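Local coordinates for protein L-2,4-diaminobutyric acid acetyltransferase (Geobacillus sp., PDB 6SK1) that transfers an acetyl group from acetyl-coenzyme A to L-2,4-diaminobutyrate, probably as a step of ectoine synthesis, and belongs to the GNAT family of acetyltransferases, at residues R22-R27 and C61-H66; E34-T39 and Q90-S95; T125-N130 and T164-P169. One frame throughout, in Å; residues are numbered along the deposited sequence.

Contact 1 of 3, residues R22-R27 and C61-H66; sequences RRPEAR and CMIAEH
R22 and I63 face each other as an antiparallel hydrogen-bonded pair: R22 N donates a hydrogen bond to I63 O (2.9 Å), and I63 N donates one to R22 O (2.8 Å), after which the 22-27 backbone leaves the edge of strand 61-66. The R22 and I63 side chains leave the same face and run side by side, I63 CG2 lying over one face of the guanidinium. CG of R22 is wedged between its own backbone N and carbonyl carbon (chi1 62°), and the chain then stands extended off the sheet face to meet E65. There it grips the carboxylate side-on with two nitrogens: NE of R22 meets OE1 of E65 at 3.1 Å and NH2 of R22 meets OE2 of E65 at 3.0 Å. Both oxygens lie nearly in the guanidinium plane, yet the two flat groups are turned 48° apart, and each oxygen is reached from above the carboxylate plane. NH1 of R22 bonds to R23 O and forms a salt bridge with D28, while E65 OE2 also holds R31, so charges alternate along this edge. R23 starts away from the strand but folds back at chi2 (-46°), bringing NH2 to C61 O at 2.9 Å, edge-on and in the guanidinium plane. M62 curls over the backbone, its SD 3.3 Å from R22 O. The P24 ring packs on apolar atoms of the strand, CG against C61 CB at 3.5 Å and CB against I63 CD1, the latter in one of two I63 conformers. The contact joins the end of outermost strand 19-22 to strand 61-66, which pairs on its other edge with strand 69-79; A64 packs on helix 102-112, and the chain turns onward into helix 29-38.

Contact 2 of 3, residues E34-T39 and Q90-S95; sequences ELIRDT and QVAVAS. With COA (coenzyme A), chain B.
L35, I36 and T39 carry this contact by apolar packing, for no hydrogen bond joins 34-39 to 90-95; the axes of helix 34-38 and strand 90-93 cross at 79°, 8.4 Å apart at closest approach. L35 spreads its two methyls along the strand: CD1 sits 3.9 Å from A94 CB, and CD2 lies over the A92 backbone near its carbonyl. I36 reaches the methyl of A92 with CD1, in one of its two conformers, so the closeness carries little weight. T39 adds CG2 at 4.2 Å from A92 CB, so A92 is met by all three side chains. I36 CG2, anti to the backbone N, touches the amide end of Q90, 3.6 Å from NE2. Among polar groups, T39 OG1 donates to I36 O at 2.7 Å, on a carbonyl lone pair, and accepts from S41 N, which fixes the hydroxyl and leaves CG2 turned to the strand. The Q90 amide is held at both ends, OE1 by Y50 and NE2 by D43 O. Coenzyme A uses the strand backbone: V91 O accepts from cofactor N4P at 2.7 Å, and V93 N donates to cofactor O9P at 2.8 Å. V91 and V93 point away from helix 29-38, onto helix 102-112, so the strand is packed on both faces. Pantetheine pairing like an extra strand with backbone atoms of the fourth core strand, followed by the pyrophosphate-binding turn into helix 102-112, where N of R99, G101 and A103 bond to the cofactor, is the site characteristic of the GNAT fold.

Contact 3 of 3, residues T125-N130 and T164-P169; sequences TVSPSN and THEDEP. With COA (coenzyme A), chain B.
E166 reaches across to S127 and S129, and its side chain can be followed outward. CB rests 3.9 Å from S127 CB. CG stands anti to the carbonyl carbon (chi1 -66°) and the chain is then extended, which carries the carboxylate to the two serines of the turn. There OE2 takes a hydrogen bond from S129 OG at 2.6 Å on its syn lone pair, while OE1 receives one from a water whose O lies 2.7 Å from S127 OG. One hydroxyl and this S127-bound water thus hold the carboxylate at the type I turn S127-N130. E168 bends at chi2 and crosses T125 at about a right angle, its OE2 accepting from T125 OG1 on the anti lone pair; that bond belongs to one of two E168 conformers, and its very short length is doubtful. T125 OG1 is also bonded to Y48 OH of the second subunit. A valine in place of T125 would probably break the link to Y48 of the second subunit and leave E168 without the hydroxyl beside it. V126 N donates to P169 O (3.1 Å), and D167 O, buried without a polar partner, has S127 CA at 3.3 Å in a CA-H...O contact. N130 ends the turn: OD1 caps S133 N at the start of helix 131-143, and ND2 bonds to O5P of coenzyme A at 2.9 Å. The contact lies where strand 121-125 leaves the sheet towards helix 131-143 and strand 168-173 enters beside it, with Y154 of strand 148-154 packed against T125 and E168.

All three contacts reach one mixed sheet. Contact 1 lies at the edge formed by strand 19-22, away from the cofactor, contact 2 joins a helix to central strand 85-93, and contact 3 sits beyond strand 121-125. Centres of contacts 1 and 2 are 13 Å apart, those of 2 and 3 are 17 Å, and those of 1 and 3 are 26 Å, on opposite sides of the chain's centre. Along the chain the segments of contacts 1 and 2 alternate, interlocking the N-terminal half, whereas contact 3 follows both. Contacts 2 and 3 do not touch, but both bind the pantetheine arm of coenzyme A, held thus by strand 85-93 and by the loop after strand 121-125.

Contact 1 of 3, residues R22-R27 and C61-H66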
loop_
_atom_site.group_PDB
_atom_site.type_symbol
_atom_site.label_atom_id
_atom_site.label_comp_id
_atom_site.label_asym_id
_atom_site.label_seq_id
_atom_site.Cartn_x
_atom_site.Cartn_y
_atom_site.Cartn_z
ATOM N N ARG A 22 -16.109 -11.661 -1.628
ATOM C CA ARG A 22 -16.094 -10.877 -2.845
ATOM C C ARG A 22 -14.864 -9.993 -2.896
ATOM O O ARG A 22 -14.208 -9.808 -1.899
ATOM C CB ARG A 22 -17.332 -10.057 -3.008
ATOM C CG ARG A 22 -17.498 -9.080 -1.930
ATOM C CD ARG A 22 -18.689 -8.147 -2.363
ATOM N NE ARG A 22 -18.998 -7.150 -1.385
ATOM C CZ ARG A 22 -18.345 -5.936 -1.259
ATOM N NH1 ARG A 22 -17.311 -5.545 -2.072
ATOM N NH2 ARG A 22 -18.697 -5.085 -0.272
ATOM N N ARG A 23 -14.626 -9.344 -4.008
ATOM C CA ARG A 23 -13.537 -8.369 -4.094
ATOM C C ARG A 23 -13.963 -7.104 -3.418
ATOM O O ARG A 23 -15.109 -6.638 -3.528
ATOM C CB ARG A 23 -13.276 -8.036 -5.540
ATOM C CG ARG A 23 -12.865 -9.165 -6.415
ATOM C CD ARG A 23 -11.840 -10.028 -5.856
ATOM N NE ARG A 23 -11.244 -10.919 -6.834
ATOM C CZ ARG A 23 -10.208 -11.707 -6.642
ATOM N NH1 ARG A 23 -9.717 -12.479 -7.628
ATOM N NH2 ARG A 23 -9.571 -11.673 -5.474
ATOM N N PRO A 24 -12.996 -6.447 -2.731
ATOM C CA PRO A 24 -13.288 -5.080 -2.322
ATOM C C PRO A 24 -13.296 -4.133 -3.511
ATOM O O PRO A 24 -12.657 -4.427 -4.476
ATOM C CB PRO A 24 -12.091 -4.766 -1.419
ATOM C CG PRO A 24 -10.949 -5.506 -2.071
ATOM C CD PRO A 24 -11.578 -6.840 -2.516
ATOM N N GLU A 25 -13.956 -3.008 -3.355
ATOM C CA GLU A 25 -14.026 -1.899 -4.288
ATOM C C GLU A 25 -13.613 -0.644 -3.543
ATOM O O GLU A 25 -13.592 -0.638 -2.311
ATOM C CB GLU A 25 -15.393 -1.792 -4.903
ATOM C CG GLU A 25 -15.791 -3.070 -5.628
ATOM C CD GLU A 25 -15.083 -3.368 -6.864
ATOM O OE1 GLU A 25 -15.272 -4.513 -7.472
ATOM O OE2 GLU A 25 -14.288 -2.587 -7.388
ATOM N N ALA A 26 -13.353 0.413 -4.270
ATOM C CA ALA A 26 -12.964 1.650 -3.596
ATOM C C ALA A 26 -14.021 2.099 -2.644
ATOM O O ALA A 26 -13.732 2.632 -1.578
ATOM C CB ALA A 26 -12.630 2.742 -4.645
ATOM N N ARG A 27 -15.308 1.941 -3.006
ATOM C CA ARG A 27 -16.435 2.288 -2.147
ATOM C C ARG A 27 -16.454 1.575 -0.792
ATOM O O ARG A 27 -17.152 1.987 0.111
ATOM C CB ARG A 27 -17.755 2.033 -2.860
ATOM C CG ARG A 27 -17.936 0.644 -3.423
ATOM C CD ARG A 27 -19.085 0.510 -4.392
ATOM N NE ARG A 27 -18.873 1.181 -5.637
ATOM C CZ ARG A 27 -19.755 1.237 -6.583
ATOM N NH1 ARG A 27 -19.489 1.961 -7.641
ATOM N NH2 ARG A 27 -20.861 0.520 -6.456
ATOM N N CYS A 61 -7.080 -9.129 -3.428
ATOM C CA CYS A 61 -7.715 -8.882 -2.142
ATOM C C CYS A 61 -9.033 -9.598 -2.078
ATOM O O CYS A 61 -9.626 -9.987 -3.105
ATOM C CB CYS A 61 -7.942 -7.378 -1.897
ATOM S SG CYS A 61 -6.409 -6.382 -1.879
ATOM N N MET A 62 -9.604 -9.730 -0.875
ATOM C CA MET A 62 -10.932 -10.316 -0.690
ATOM C C MET A 62 -11.590 -9.729 0.512
ATOM O O MET A 62 -10.873 -9.410 1.497
ATOM C CB MET A 62 -10.841 -11.812 -0.562
ATOM C CG MET A 62 -12.182 -12.517 -0.791
ATOM S SD MET A 62 -12.688 -12.678 -2.532
ATOM C CE MET A 62 -11.549 -13.879 -3.101
ATOM N N ILE A 63 -12.874 -9.574 0.499
ATOM C CA ILE A 63 -13.775 -9.177 1.628
ATOM C C ILE A 63 -14.639 -10.382 1.956
ATOM O O ILE A 63 -15.098 -11.072 1.059
ATOM C CB ILE A 63 -14.701 -8.036 1.176
ATOM C CG1 ILE A 63 -13.892 -6.813 1.301
ATOM C CG2 ILE A 63 -16.030 -7.957 1.957
ATOM C CD1 ILE A 63 -14.614 -5.500 1.071
ATOM N N ALA A 64 -14.914 -10.542 3.244
ATOM C CA ALA A 64 -15.991 -11.410 3.724
ATOM C C ALA A 64 -17.065 -10.543 4.282
ATOM O O ALA A 64 -16.848 -9.659 5.057
ATOM C CB ALA A 64 -15.494 -12.338 4.812
ATOM N N GLU A 65 -18.295 -10.817 3.842
ATOM C CA GLU A 65 -19.436 -10.046 4.308
ATOM C C GLU A 65 -20.558 -10.993 4.842
ATOM O O GLU A 65 -20.755 -12.064 4.290
ATOM C CB GLU A 65 -19.925 -9.238 3.090
ATOM C CG GLU A 65 -20.872 -8.068 3.158
ATOM C CD GLU A 65 -20.852 -7.282 1.808
ATOM O OE1 GLU A 65 -21.031 -7.917 0.764
ATOM O OE2 GLU A 65 -20.683 -6.085 1.785
ATOM N N HIS A 66 -21.211 -10.546 5.900
ATOM C CA HIS A 66 -22.266 -11.357 6.514
ATOM C C HIS A 66 -23.403 -10.420 6.729
ATOM O O HIS A 66 -23.238 -9.400 7.400
ATOM C CB HIS A 66 -21.799 -12.011 7.787
ATOM C CG HIS A 66 -22.884 -12.781 8.479
ATOM N ND1 HIS A 66 -23.469 -12.353 9.646
ATOM C CD2 HIS A 66 -23.536 -13.906 8.114
ATOM C CE1 HIS A 66 -24.407 -13.217 10.004
ATOM N NE2 HIS A 66 -24.454 -14.176 9.096
#

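Contact 2 of 3, residues E34-T39 and Q90-S95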
loop_
_atom_site.group_PDB
_atom_site.type_symbol
_atom_site.label_atom_id
_atom_site.label_comp_id
_atom_site.label_asym_id
_atom_site.label_seq_id
_atom_site.Cartn_x
_atom_site.Cartn_y
_atom_site.Cartn_z
ATOM N N GLU A 34 -12.711 0.836 8.899
ATOM C CA GLU A 34 -13.410 0.679 10.205
ATOM C C GLU A 34 -13.267 -0.690 10.721
ATOM O O GLU A 34 -13.035 -0.872 11.930
ATOM C CB GLU A 34 -14.884 1.075 9.993
ATOM C CG GLU A 34 -15.156 2.553 9.779
ATOM C CD GLU A 34 -16.545 2.980 9.452
ATOM O OE1 GLU A 34 -17.289 2.102 8.940
ATOM O OE2 GLU A 34 -16.775 4.221 9.550
ATOM N N LEU A 35 -13.336 -1.766 9.940
ATOM C CA LEU A 35 -13.058 -3.103 10.365
ATOM C C LEU A 35 -11.701 -3.225 10.973
ATOM O O LEU A 35 -11.527 -3.783 12.090
ATOM C CB LEU A 35 -13.172 -4.100 9.197
ATOM C CG LEU A 35 -12.679 -5.541 9.420
ATOM C CD1 LEU A 35 -13.826 -6.300 10.129
ATOM C CD2 LEU A 35 -12.352 -6.270 8.139
ATOM N N ILE A 36 -10.657 -2.731 10.303
ATOM C CA ILE A 36 -9.297 -2.858 10.793
ATOM C C ILE A 36 -9.143 -1.984 12.022
ATOM O O ILE A 36 -8.506 -2.463 13.039
ATOM C CB ILE A 36 -8.286 -2.346 9.725
ATOM C CG1 ILE A 36 -8.400 -3.099 8.376
ATOM C CG2 ILE A 36 -6.845 -2.442 10.270
ATOM C CD1 ILE A 36 -8.321 -4.595 8.572
ATOM N N ARG A 37 -9.702 -0.798 12.009
ATOM C CA ARG A 37 -9.654 0.127 13.192
ATOM C C ARG A 37 -10.193 -0.603 14.432
ATOM O O ARG A 37 -9.587 -0.624 15.516
ATOM C CB ARG A 37 -10.409 1.356 12.899
ATOM C CG ARG A 37 -10.384 2.335 14.073
ATOM C CD ARG A 37 -11.532 3.315 14.154
ATOM N NE ARG A 37 -12.859 2.674 14.094
ATOM C CZ ARG A 37 -13.988 3.241 13.646
ATOM N NH1 ARG A 37 -14.083 4.504 13.237
ATOM N NH2 ARG A 37 -15.091 2.474 13.522
ATOM N N ASP A 38 -11.268 -1.330 14.225
ATOM C CA ASP A 38 -12.008 -1.926 15.376
ATOM C C ASP A 38 -11.307 -3.109 15.870
ATOM O O ASP A 38 -11.560 -3.545 16.997
ATOM C CB ASP A 38 -13.436 -2.300 14.949
ATOM C CG ASP A 38 -14.362 -1.166 14.763
ATOM O OD1 ASP A 38 -14.130 -0.015 15.051
ATOM O OD2 ASP A 38 -15.457 -1.527 14.159
ATOM N N THR A 39 -10.355 -3.750 15.170
ATOM C CA THR A 39 -9.509 -4.797 15.675
ATOM C C THR A 39 -8.512 -4.229 16.718
ATOM O O THR A 39 -7.918 -5.078 17.391
ATOM C CB THR A 39 -8.756 -5.621 14.657
ATOM O OG1 THR A 39 -7.710 -4.759 14.103
ATOM C CG2 THR A 39 -9.586 -6.210 13.584
ATOM N N GLN A 90 -2.112 -7.835 4.999
ATOM C CA GLN A 90 -3.071 -7.626 6.069
ATOM C C GLN A 90 -4.140 -8.666 6.019
ATOM O O GLN A 90 -4.652 -9.006 4.933
ATOM C CB GLN A 90 -3.710 -6.251 5.987
ATOM C CG GLN A 90 -4.402 -5.727 7.248
ATOM C CD GLN A 90 -4.196 -4.117 7.429
ATOM O OE1 GLN A 90 -4.259 -3.243 6.461
ATOM N NE2 GLN A 90 -3.817 -3.724 8.687
ATOM N N VAL A 91 -4.575 -9.233 7.170
ATOM C CA VAL A 91 -5.721 -10.130 7.258
ATOM C C VAL A 91 -6.423 -9.704 8.515
ATOM O O VAL A 91 -5.779 -9.521 9.545
ATOM C CB VAL A 91 -5.401 -11.644 7.349
ATOM C CG1 VAL A 91 -6.665 -12.374 7.064
ATOM C CG2 VAL A 91 -4.299 -12.042 6.433
ATOM N N ALA A 92 -7.728 -9.568 8.492
ATOM C CA ALA A 92 -8.522 -9.110 9.666
ATOM C C ALA A 92 -9.868 -9.769 9.594
ATOM O O ALA A 92 -10.531 -9.753 8.571
ATOM C CB ALA A 92 -8.593 -7.643 9.717
ATOM N N VAL A 93 -10.346 -10.311 10.761
ATOM C CA VAL A 93 -11.721 -10.743 10.895
ATOM C C VAL A 93 -12.287 -10.102 12.140
ATOM O O VAL A 93 -11.587 -10.061 13.186
ATOM C CB VAL A 93 -11.772 -12.256 10.942
ATOM C CG1 VAL A 93 -13.167 -12.767 11.381
ATOM C CG2 VAL A 93 -11.388 -12.857 9.579
ATOM N N ALA A 94 -13.468 -9.598 12.064
ATOM C CA ALA A 94 -14.092 -9.009 13.250
ATOM C C ALA A 94 -14.182 -9.985 14.405
ATOM O O ALA A 94 -14.452 -11.176 14.206
ATOM C CB ALA A 94 -15.479 -8.562 12.857
ATOM N N SER A 95 -13.818 -9.484 15.600
ATOM C CA SER A 95 -13.782 -10.369 16.747
ATOM C C SER A 95 -15.003 -11.289 16.926
ATOM O O SER A 95 -14.846 -12.476 17.180
ATOM C CB SER A 95 -13.457 -9.524 17.953
ATOM O OG SER A 95 -14.417 -8.492 18.242
HETATM N N1A COA B . -5.961 -19.674 18.683
HETATM C C2A COA B . -5.530 -20.748 18.094
HETATM N N3A COA B . -5.800 -21.137 16.857
HETATM C C4A COA B . -6.564 -20.235 16.193
HETATM C C5A COA B . -7.069 -19.059 16.724
HETATM C C6A COA B . -6.741 -18.724 18.082
HETATM N N6A COA B . -7.164 -17.635 18.676
HETATM N N7A COA B . -7.808 -18.359 15.780
HETATM C C8A COA B . -7.706 -19.175 14.756
HETATM N N9A COA B . -7.007 -20.265 14.916
HETATM C C1B COA B . -6.697 -21.256 13.941
HETATM C C2B COA B . -7.828 -22.052 13.377
HETATM O O2B COA B . -8.039 -23.217 14.250
HETATM C C3B COA B . -7.453 -22.396 11.958
HETATM O O3B COA B . -6.460 -23.461 11.988
HETATM P P3B COA B . -6.437 -24.666 10.899
HETATM O O7A COA B . -6.101 -23.988 9.619
HETATM O O8A COA B . -5.355 -25.629 11.521
HETATM O O9A COA B . -7.816 -25.239 10.958
HETATM C C4B COA B . -6.696 -21.136 11.567
HETATM O O4B COA B . -6.220 -20.554 12.762
HETATM C C5B COA B . -7.530 -20.101 10.874
HETATM O O5B COA B . -8.794 -19.927 11.537
HETATM P P1A COA B . -9.928 -18.978 11.052
HETATM O O1A COA B . -11.143 -19.263 11.880
HETATM O O2A COA B . -10.035 -19.058 9.554
HETATM O O3A COA B . -9.362 -17.557 11.453
HETATM P P2A COA B . -10.182 -16.243 11.753
HETATM O O4A COA B . -11.294 -16.116 10.746
HETATM O O5A COA B . -10.562 -16.187 13.215
HETATM O O6A COA B . -9.117 -15.081 11.452
HETATM C CBP COA B . -7.255 -13.726 12.053
HETATM C CCP COA B . -7.742 -15.133 11.898
HETATM C CDP COA B . -5.762 -13.837 12.253
HETATM C CEP COA B . -7.502 -12.986 10.748
HETATM C CAP COA B . -7.939 -12.992 13.210
HETATM O OAP COA B . -7.535 -13.662 14.468
HETATM C C9P COA B . -7.621 -11.563 13.301
HETATM O O9P COA B . -8.273 -10.765 12.633
HETATM N N8P COA B . -6.653 -11.202 14.085
HETATM C C7P COA B . -6.396 -9.751 14.357
HETATM C C6P COA B . -5.748 -9.176 13.129
HETATM C C5P COA B . -4.453 -9.883 12.804
HETATM O O5P COA B . -3.701 -10.104 13.688
HETATM N N4P COA B . -4.153 -10.242 11.513
HETATM C C3P COA B . -3.037 -10.839 11.041
HETATM C C2P COA B . -1.960 -9.756 10.916
HETATM S S1P COA B . -2.294 -8.580 9.464
#

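Contact 3 of 3, residues T125-N130 and T164-P169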
loop_
_atom_site.group_PDB
_atom_site.type_symbol
_atom_site.label_atom_id
_atom_site.label_comp_id
_atom_site.label_asym_id
_atom_site.label_seq_id
_atom_site.Cartn_x
_atom_site.Cartn_y
_atom_site.Cartn_z
ATOM N N THR A 125 4.168 -11.652 7.125
ATOM C CA THR A 125 4.842 -11.573 8.448
ATOM C C THR A 125 3.856 -11.907 9.488
ATOM O O THR A 125 2.741 -11.441 9.419
ATOM C CB THR A 125 5.618 -10.259 8.645
ATOM O OG1 THR A 125 4.660 -9.157 8.746
ATOM C CG2 THR A 125 6.658 -10.046 7.687
ATOM N N VAL A 126 4.298 -12.524 10.581
ATOM C CA VAL A 126 3.429 -12.899 11.709
ATOM C C VAL A 126 4.155 -12.763 13.011
ATOM O O VAL A 126 5.220 -13.340 13.137
ATOM C CB VAL A 126 2.990 -14.309 11.553
ATOM C CG1 VAL A 126 1.962 -14.673 12.623
ATOM C CG2 VAL A 126 2.237 -14.495 10.189
ATOM N N SER A 127 3.611 -11.978 13.911
ATOM C CA SER A 127 4.266 -11.786 15.207
ATOM C C SER A 127 4.319 -13.102 15.995
ATOM O O SER A 127 3.455 -13.988 15.858
ATOM C CB SER A 127 3.658 -10.739 15.979
ATOM O OG SER A 127 2.615 -11.332 16.801
ATOM N N PRO A 128 5.297 -13.238 16.895
ATOM C CA PRO A 128 5.353 -14.516 17.664
ATOM C C PRO A 128 4.130 -14.782 18.502
ATOM O O PRO A 128 3.880 -15.984 18.784
ATOM C CB PRO A 128 6.594 -14.369 18.481
ATOM C CG PRO A 128 7.453 -13.302 17.693
ATOM C CD PRO A 128 6.456 -12.412 17.103
ATOM N N SER A 129 3.448 -13.812 19.005
ATOM C CA SER A 129 2.278 -14.038 19.824
ATOM C C SER A 129 0.993 -14.236 19.055
ATOM O O SER A 129 -0.036 -14.515 19.629
ATOM C CB SER A 129 2.052 -12.907 20.764
ATOM O OG SER A 129 1.775 -11.702 20.120
ATOM N N ASN A 130 1.031 -14.060 17.731
ATOM C CA ASN A 130 -0.200 -14.110 16.934
ATOM C C ASN A 130 -0.419 -15.511 16.473
ATOM O O ASN A 130 -0.171 -15.914 15.339
ATOM C CB ASN A 130 -0.071 -13.196 15.768
ATOM C CG ASN A 130 -1.402 -12.938 15.097
ATOM O OD1 ASN A 130 -2.368 -13.656 15.313
ATOM N ND2 ASN A 130 -1.479 -11.816 14.320
ATOM N N THR A 164 5.385 0.877 20.682
ATOM C CA THR A 164 5.940 -0.436 20.742
ATOM C C THR A 164 5.281 -1.385 19.776
ATOM O O THR A 164 4.048 -1.480 19.823
ATOM C CB THR A 164 5.864 -1.031 22.159
ATOM O OG1 THR A 164 6.284 -0.043 23.104
ATOM C CG2 THR A 164 6.715 -2.288 22.326
ATOM N N HIS A 165 6.050 -2.071 18.944
ATOM C CA HIS A 165 5.495 -3.039 18.024
ATOM C C HIS A 165 6.223 -4.340 18.223
ATOM O O HIS A 165 7.408 -4.387 18.516
ATOM C CB HIS A 165 5.814 -2.517 16.587
ATOM C CG HIS A 165 4.953 -3.085 15.495
ATOM N ND1 HIS A 165 5.087 -4.345 14.970
ATOM C CD2 HIS A 165 3.936 -2.514 14.845
ATOM C CE1 HIS A 165 4.172 -4.525 14.014
ATOM N NE2 HIS A 165 3.472 -3.420 13.945
ATOM N N GLU A 166 5.494 -5.448 17.974
ATOM C CA GLU A 166 6.146 -6.738 17.991
ATOM C C GLU A 166 7.030 -6.996 16.789
ATOM O O GLU A 166 6.840 -6.393 15.690
ATOM C CB GLU A 166 5.124 -7.846 18.187
ATOM C CG GLU A 166 4.457 -7.786 19.570
ATOM C CD GLU A 166 3.451 -8.863 19.812
ATOM O OE1 GLU A 166 2.260 -8.485 19.773
ATOM O OE2 GLU A 166 3.832 -10.057 19.949
ATOM N N ASP A 167 7.982 -7.912 16.954
ATOM C CA ASP A 167 8.718 -8.417 15.850
ATOM C C ASP A 167 7.718 -9.029 14.843
ATOM O O ASP A 167 6.678 -9.599 15.160
ATOM C CB ASP A 167 9.566 -9.576 16.307
ATOM C CG ASP A 167 10.799 -9.176 17.085
ATOM O OD1 ASP A 167 11.332 -8.100 17.136
ATOM O OD2 ASP A 167 11.471 -10.186 17.632
ATOM N N GLU A 168 8.114 -8.914 13.565
ATOM C CA GLU A 168 7.370 -9.382 12.412
ATOM C C GLU A 168 8.227 -10.340 11.558
ATOM O O GLU A 168 8.647 -9.948 10.462
ATOM C CB GLU A 168 6.937 -8.119 11.658
ATOM C CG GLU A 168 5.638 -7.546 12.284
ATOM C CD GLU A 168 4.523 -8.588 12.180
ATOM O OE1 GLU A 168 4.134 -9.146 13.055
ATOM O OE2 GLU A 168 4.168 -9.095 11.217
ATOM N N PRO A 169 8.502 -11.557 12.024
ATOM C CA PRO A 169 9.255 -12.478 11.178
ATOM C C PRO A 169 8.527 -12.819 9.903
ATOM O O PRO A 169 7.279 -12.848 9.854
ATOM C CB PRO A 169 9.359 -13.740 12.023
ATOM C CG PRO A 169 8.628 -13.504 13.253
ATOM C CD PRO A 169 8.163 -12.094 13.311
HETATM N N1A COA B . -5.961 -19.674 18.683
HETATM C C2A COA B . -5.530 -20.748 18.094
HETATM N N3A COA B . -5.800 -21.137 16.857
HETATM C C4A COA B . -6.564 -20.235 16.193
HETATM C C5A COA B . -7.069 -19.059 16.724
HETATM C C6A COA B . -6.741 -18.724 18.082
HETATM N N6A COA B . -7.164 -17.635 18.676
HETATM N N7A COA B . -7.808 -18.359 15.780
HETATM C C8A COA B . -7.706 -19.175 14.756
HETATM N N9A COA B . -7.007 -20.265 14.916
HETATM C C1B COA B . -6.697 -21.256 13.941
HETATM C C2B COA B . -7.828 -22.052 13.377
HETATM O O2B COA B . -8.039 -23.217 14.250
HETATM C C3B COA B . -7.453 -22.396 11.958
HETATM O O3B COA B . -6.460 -23.461 11.988
HETATM P P3B COA B . -6.437 -24.666 10.899
HETATM O O7A COA B . -6.101 -23.988 9.619
HETATM O O8A COA B . -5.355 -25.629 11.521
HETATM O O9A COA B . -7.816 -25.239 10.958
HETATM C C4B COA B . -6.696 -21.136 11.567
HETATM O O4B COA B . -6.220 -20.554 12.762
HETATM C C5B COA B . -7.530 -20.101 10.874
HETATM O O5B COA B . -8.794 -19.927 11.537
HETATM P P1A COA B . -9.928 -18.978 11.052
HETATM O O1A COA B . -11.143 -19.263 11.880
HETATM O O2A COA B . -10.035 -19.058 9.554
HETATM O O3A COA B . -9.362 -17.557 11.453
HETATM P P2A COA B . -10.182 -16.243 11.753
HETATM O O4A COA B . -11.294 -16.116 10.746
HETATM O O5A COA B . -10.562 -16.187 13.215
HETATM O O6A COA B . -9.117 -15.081 11.452
HETATM C CBP COA B . -7.255 -13.726 12.053
HETATM C CCP COA B . -7.742 -15.133 11.898
HETATM C CDP COA B . -5.762 -13.837 12.253
HETATM C CEP COA B . -7.502 -12.986 10.748
HETATM C CAP COA B . -7.939 -12.992 13.210
HETATM O OAP COA B . -7.535 -13.662 14.468
HETATM C C9P COA B . -7.621 -11.563 13.301
HETATM O O9P COA B . -8.273 -10.765 12.633
HETATM N N8P COA B . -6.653 -11.202 14.085
HETATM C C7P COA B . -6.396 -9.751 14.357
HETATM C C6P COA B . -5.748 -9.176 13.129
HETATM C C5P COA B . -4.453 -9.883 12.804
HETATM O O5P COA B . -3.701 -10.104 13.688
HETATM N N4P COA B . -4.153 -10.242 11.513
HETATM C C3P COA B . -3.037 -10.839 11.041
HETATM C C2P COA B . -1.960 -9.756 10.916
HETATM S S1P COA B . -2.294 -8.580 9.464
HETATM O O HOH W 1 0.835 -9.425 17.395
#